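Side-chain contacts in flavodoxin (Bacillus cereus, PDB 6GAQ), which carries FMN and probably serves as a low-potential electron donor to several redox enzymes: residues Ala9-Ala14 with Val31-Phe36; Ala26-Val31 with Glu141-Phe146. All blocks are in the same frame, centred on the assembly; numbering follows the deposited sequence.

Interaction 1: Ala9-Ala14 with Val31-Phe36; sequences AKILIA and VSLDAF
Val-31 O takes Ala-35 N at 3.2 Å and, more weakly, Asp-34 N at 3.1 Å, and this doubly held carbonyl closes the last turn of the helix from which Leu-33 reaches Ile-11 and Ile-13. Ala-35 N also makes a weak second bond to Ser-32 O, and Phe-36 is the first residue to leave the helical path. No hydrogen bond runs between the two segments, which meet through branched apolar side chains alone. CD1 of Leu-33 lies 3.7 Å from CG2 of Ile-11, and CD2 of Leu-33 is 4.0 Å from CD1 of Ile-11, so both methyls of the leucine fork meet the isoleucine. The two side chains cross at about a right angle. Leu-33 is extended at its second torsion (chi2 178°), which makes CD1 the foremost methyl, directed at the strand. Strand 11-16, helix 21-35 and strand 40-44 form the first beta-alpha-beta crossover of the flavodoxin fold, and the contact ties the start of its first strand to the end of its helix. Ile-11 and Ile-13, two residues apart, present the same strand face to that helix; Leu-12 between them turns to the other side. Ile-13 CD1 touches Leu-33 CD1 more loosely, at 4.2 Å. Ile-11 carries CG2 anti to its own N (chi1 -61° for CG1), which brings this short branch, as well as CD1, against the leucine methyls. Val-40 of the next strand packs on both Ile-13 and Leu-33, while Phe-150 of helix 137-152 packs on Ile-11.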
loop_
_atom_site.group_PDB
_atom_site.type_symbol
_atom_site.label_atom_id
_atom_site.label_comp_id
_atom_site.label_asym_id
_atom_site.label_seq_id
_atom_site.Cartn_x
_atom_site.Cartn_y
_atom_site.Cartn_z
ATOM N N ALA A 9 0.353 -2.555 18.686
ATOM C CA ALA A 9 0.489 -2.247 17.267
ATOM C C ALA A 9 -0.060 -3.387 16.415
ATOM O O ALA A 9 0.104 -4.560 16.756
ATOM C CB ALA A 9 1.943 -1.972 16.920
ATOM N N LYS A 10 -0.709 -3.043 15.303
ATOM C CA LYS A 10 -1.338 -4.062 14.471
ATOM C C LYS A 10 -1.068 -3.854 12.985
ATOM O O LYS A 10 -0.198 -4.518 12.414
ATOM C CB LYS A 10 -2.844 -4.099 14.726
ATOM C CG LYS A 10 -3.397 -5.505 14.754
ATOM C CD LYS A 10 -4.796 -5.546 15.319
ATOM C CE LYS A 10 -5.253 -6.979 15.459
ATOM N NZ LYS A 10 -4.795 -7.815 14.313
ATOM N N ILE A 11 -1.815 -2.957 12.346
ATOM C CA ILE A 11 -1.745 -2.757 10.904
ATOM C C ILE A 11 -1.173 -1.377 10.616
ATOM O O ILE A 11 -1.565 -0.386 11.243
ATOM C CB ILE A 11 -3.127 -2.931 10.241
ATOM C CG1 ILE A 11 -3.655 -4.346 10.483
ATOM C CG2 ILE A 11 -3.043 -2.651 8.748
ATOM C CD1 ILE A 11 -4.949 -4.650 9.759
ATOM N N LEU A 12 -0.241 -1.319 9.667
ATOM C CA LEU A 12 0.398 -0.077 9.257
ATOM C C LEU A 12 0.084 0.205 7.796
ATOM O O LEU A 12 0.155 -0.694 6.950
ATOM C CB LEU A 12 1.916 -0.144 9.462
ATOM C CG LEU A 12 2.786 0.716 8.540
ATOM C CD1 LEU A 12 2.707 2.185 8.929
ATOM C CD2 LEU A 12 4.226 0.230 8.554
ATOM N N ILE A 13 -0.260 1.456 7.504
ATOM C CA ILE A 13 -0.517 1.913 6.143
ATOM C C ILE A 13 0.544 2.958 5.819
ATOM O O ILE A 13 0.454 4.108 6.265
ATOM C CB ILE A 13 -1.930 2.483 5.974
ATOM C CG1 ILE A 13 -2.978 1.430 6.336
ATOM C CG2 ILE A 13 -2.140 2.970 4.548
ATOM C CD1 ILE A 13 -4.391 1.961 6.351
ATOM N N ALA A 14 1.554 2.562 5.051
ATOM C CA ALA A 14 2.599 3.467 4.590
ATOM C C ALA A 14 2.343 3.795 3.125
ATOM O O ALA A 14 2.286 2.892 2.285
ATOM C CB ALA A 14 3.985 2.847 4.773
ATOM N N VAL A 31 -10.140 3.834 7.541
ATOM C CA VAL A 31 -11.452 3.946 8.171
ATOM C C VAL A 31 -12.150 2.591 8.206
ATOM O O VAL A 31 -12.768 2.220 9.212
ATOM C CB VAL A 31 -12.296 5.011 7.445
ATOM C CG1 VAL A 31 -13.755 4.870 7.806
ATOM C CG2 VAL A 31 -11.794 6.405 7.791
ATOM N N SER A 32 -12.056 1.827 7.114
ATOM C CA SER A 32 -12.600 0.470 7.114
ATOM C C SER A 32 -11.897 -0.395 8.150
ATOM O O SER A 32 -12.543 -1.114 8.921
ATOM C CB SER A 32 -12.468 -0.154 5.726
ATOM O OG SER A 32 -12.695 -1.553 5.774
ATOM N N LEU A 33 -10.564 -0.337 8.177
ATOM C CA LEU A 33 -9.803 -1.091 9.163
ATOM C C LEU A 33 -10.045 -0.592 10.580
ATOM O O LEU A 33 -9.770 -1.324 11.532
ATOM C CB LEU A 33 -8.312 -1.029 8.836
ATOM C CG LEU A 33 -7.837 -1.815 7.616
ATOM C CD1 LEU A 33 -6.347 -1.607 7.403
ATOM C CD2 LEU A 33 -8.162 -3.290 7.773
ATOM N N ASP A 34 -10.537 0.640 10.740
ATOM C CA ASP A 34 -10.907 1.123 12.066
ATOM C C ASP A 34 -12.154 0.414 12.580
ATOM O O ASP A 34 -12.253 0.108 13.772
ATOM C CB ASP A 34 -11.143 2.632 12.034
ATOM C CG ASP A 34 -9.858 3.431 12.042
ATOM O OD1 ASP A 34 -8.803 2.874 12.413
ATOM O OD2 ASP A 34 -9.907 4.622 11.671
ATOM N N ALA A 35 -13.117 0.152 11.690
ATOM C CA ALA A 35 -14.395 -0.415 12.113
ATOM C C ALA A 35 -14.212 -1.790 12.739
ATOM O O ALA A 35 -14.888 -2.130 13.716
ATOM C CB ALA A 35 -15.353 -0.481 10.926
ATOM N N PHE A 36 -13.322 -2.603 12.177
ATOM C CA PHE A 36 -12.781 -3.736 12.911
ATOM C C PHE A 36 -11.795 -3.188 13.932
ATOM O O PHE A 36 -10.903 -2.413 13.581
ATOM C CB PHE A 36 -12.089 -4.724 11.972
ATOM C CG PHE A 36 -12.883 -5.055 10.740
ATOM C CD1 PHE A 36 -12.760 -4.287 9.592
ATOM C CD2 PHE A 36 -13.749 -6.136 10.726
ATOM C CE1 PHE A 36 -13.489 -4.590 8.458
ATOM C CE2 PHE A 36 -14.481 -6.442 9.595
ATOM C CZ PHE A 36 -14.351 -5.669 8.459
#

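Interaction 2: Ala26-Val31 with Glu141-Phe146; sequences ADLIKV and EKCSNF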
loop_
_atom_site.group_PDB
_atom_site.type_symbol
_atom_site.label_atom_id
_atom_site.label_comp_id
_atom_site.label_asym_id
_atom_site.label_seq_id
_atom_site.Cartn_x
_atom_site.Cartn_y
_atom_site.Cartn_z
ATOM N N ALA A 26 -5.505 5.770 1.009
ATOM C CA ALA A 26 -5.022 5.353 2.321
ATOM C C ALA A 26 -6.010 5.732 3.417
ATOM O O ALA A 26 -6.192 4.982 4.385
ATOM C CB ALA A 26 -3.651 5.971 2.593
ATOM N N ASP A 27 -6.660 6.890 3.282
ATOM C CA ASP A 27 -7.638 7.312 4.281
ATOM C C ASP A 27 -8.855 6.395 4.286
ATOM O O ASP A 27 -9.373 6.048 5.355
ATOM C CB ASP A 27 -8.057 8.759 4.028
ATOM C CG ASP A 27 -6.934 9.744 4.282
ATOM O OD1 ASP A 27 -6.021 9.415 5.069
ATOM O OD2 ASP A 27 -6.963 10.849 3.698
ATOM N N LEU A 28 -9.326 5.995 3.103
ATOM C CA LEU A 28 -10.488 5.116 3.028
ATOM C C LEU A 28 -10.187 3.750 3.635
ATOM O O LEU A 28 -11.013 3.192 4.366
ATOM C CB LEU A 28 -10.945 4.970 1.577
ATOM C CG LEU A 28 -11.575 6.201 0.921
ATOM C CD1 LEU A 28 -11.594 6.052 -0.591
ATOM C CD2 LEU A 28 -12.980 6.438 1.453
ATOM N N ILE A 29 -9.004 3.201 3.350
ATOM C CA ILE A 29 -8.656 1.880 3.867
ATOM C C ILE A 29 -8.549 1.908 5.388
ATOM O O ILE A 29 -8.986 0.973 6.070
ATOM C CB ILE A 29 -7.354 1.381 3.214
ATOM C CG1 ILE A 29 -7.538 1.246 1.701
ATOM C CG2 ILE A 29 -6.921 0.055 3.819
ATOM C CD1 ILE A 29 -6.240 1.111 0.940
ATOM N N LYS A 30 -7.974 2.979 5.942
ATOM C CA LYS A 30 -7.827 3.073 7.392
ATOM C C LYS A 30 -9.180 3.087 8.089
ATOM O O LYS A 30 -9.364 2.425 9.118
ATOM C CB LYS A 30 -7.029 4.325 7.760
ATOM C CG LYS A 30 -7.242 4.787 9.194
ATOM C CD LYS A 30 -6.337 5.950 9.555
ATOM C CE LYS A 30 -6.604 6.423 10.973
ATOM N NZ LYS A 30 -6.621 5.283 11.932
ATOM N N VAL A 31 -10.140 3.834 7.541
ATOM C CA VAL A 31 -11.452 3.946 8.171
ATOM C C VAL A 31 -12.150 2.591 8.206
ATOM O O VAL A 31 -12.768 2.220 9.212
ATOM C CB VAL A 31 -12.296 5.011 7.445
ATOM C CG1 VAL A 31 -13.755 4.870 7.806
ATOM C CG2 VAL A 31 -11.794 6.405 7.791
ATOM N N GLU A 141 -16.169 1.886 -3.520
ATOM C CA GLU A 141 -16.512 0.491 -3.268
ATOM C C GLU A 141 -15.343 -0.438 -3.569
ATOM O O GLU A 141 -15.241 -1.513 -2.966
ATOM C CB GLU A 141 -17.739 0.096 -4.089
ATOM C CG GLU A 141 -19.051 0.585 -3.496
ATOM C CD GLU A 141 -20.228 -0.288 -3.878
ATOM O OE1 GLU A 141 -20.353 -0.632 -5.073
ATOM O OE2 GLU A 141 -21.028 -0.633 -2.982
ATOM N N LYS A 142 -14.458 -0.051 -4.490
ATOM C CA LYS A 142 -13.242 -0.826 -4.715
ATOM C C LYS A 142 -12.355 -0.809 -3.476
ATOM O O LYS A 142 -11.844 -1.852 -3.048
ATOM C CB LYS A 142 -12.482 -0.281 -5.927
ATOM C CG LYS A 142 -12.932 -0.858 -7.259
ATOM C CD LYS A 142 -12.413 -0.027 -8.426
ATOM C CE LYS A 142 -10.954 -0.337 -8.726
ATOM N NZ LYS A 142 -10.460 0.424 -9.908
ATOM N N CYS A 143 -12.162 0.373 -2.885
ATOM C CA CYS A 143 -11.371 0.471 -1.663
ATOM C C CYS A 143 -12.057 -0.241 -0.504
ATOM O O CYS A 143 -11.391 -0.886 0.316
ATOM C CB CYS A 143 -11.125 1.939 -1.315
ATOM S SG CYS A 143 -10.347 2.911 -2.624
ATOM N N SER A 144 -13.385 -0.135 -0.421
ATOM C CA SER A 144 -14.114 -0.767 0.675
ATOM C C SER A 144 -13.992 -2.285 0.622
ATOM O O SER A 144 -13.827 -2.937 1.659
ATOM C CB SER A 144 -15.582 -0.343 0.639
ATOM O OG SER A 144 -16.287 -0.848 1.759
ATOM N N ASN A 145 -14.069 -2.865 -0.578
ATOM C CA ASN A 145 -13.930 -4.313 -0.704
ATOM C C ASN A 145 -12.503 -4.760 -0.411
ATOM O O ASN A 145 -12.290 -5.799 0.224
ATOM C CB ASN A 145 -14.354 -4.763 -2.102
ATOM C CG ASN A 145 -15.813 -4.477 -2.390
ATOM O OD1 ASN A 145 -16.632 -4.383 -1.476
ATOM N ND2 ASN A 145 -16.146 -4.333 -3.667
ATOM N N PHE A 146 -11.515 -3.988 -0.868
ATOM C CA PHE A 146 -10.118 -4.352 -0.648
ATOM C C PHE A 146 -9.781 -4.370 0.838
ATOM O O PHE A 146 -9.169 -5.322 1.337
ATOM C CB PHE A 146 -9.207 -3.381 -1.401
ATOM C CG PHE A 146 -7.740 -3.669 -1.238
ATOM C CD1 PHE A 146 -7.108 -4.597 -2.049
ATOM C CD2 PHE A 146 -6.992 -3.004 -0.281
ATOM C CE1 PHE A 146 -5.758 -4.861 -1.904
ATOM C CE2 PHE A 146 -5.643 -3.265 -0.128
ATOM C CZ PHE A 146 -5.025 -4.195 -0.942
#
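Helix 21-35, whose first residues Asn-21 and Thr-22 bind FMN, packs here against the C-terminal helix 137-152, with Leu-28 and Ile-29 meeting Cys-143 and Phe-146. The backbones come close: the CA atoms of Ile-29 and Cys-143 are 6.3 Å apart. A small residue stands at this approach, and the CB of Cys-143 is directed toward helix 21-35. Its SG, anti to the carbonyl carbon (chi1 -56°), meets CD1 of Leu-28 at 3.9 Å, while the CB atoms of Leu-28 and Cys-143 are 4.2 Å apart. Leu-28 lies at the outer edge of the contact and stays partly open to solvent. Deeper in, Ile-29 leaves its helix across the line of approach, but its end swings nearer: CD1 of Ile-29 comes obliquely to the Phe-146 ring, 4.4 Å from CD2. Phe-146 has CG opposite its backbone N (chi1 180°), which carries the ring from the C-terminal helix toward the end of Ile-29. In the three-layer flavodoxin fold the two helices lie on one side of the parallel sheet, and the inner residues touch it as well. Ile-29 packs on Ile-13 and Phe-95, Cys-143 on Leu-128 and Ile-130, and Phe-146 on Ala-93 and Leu-128. Gln-125 NE2 donates to Phe-146 O, a polar tie from strand 122-131 to the same helix. One turn before Cys-143 comes Asp-139, a calcium ligand, and a bound calcium ion lies about 9 Å from the Cys-143 side chain.

Overall arrangement
Both interactions use helix 21-35 and their segments overlap at Val-31, with centres about 10 Å apart. Interaction 1 sets the helix's final turn on strand 11-16 within a local beta-alpha-beta unit; interaction 2 joins its middle to helix 137-152, after more than a hundred intervening residues. Along the chain their segments alternate, in the order 9-14, 26-31, 31-36, 141-146. Direct packing links them, since Ile-13 CD1 lies 3.7 Å from Lys-30 N and Ile-13 also touches Ala-26. Together they fix helix 21-35 both to the sheet and to the C-terminal helix beside it, with the side chain of Ile-13 about 12 Å from the bound FMN.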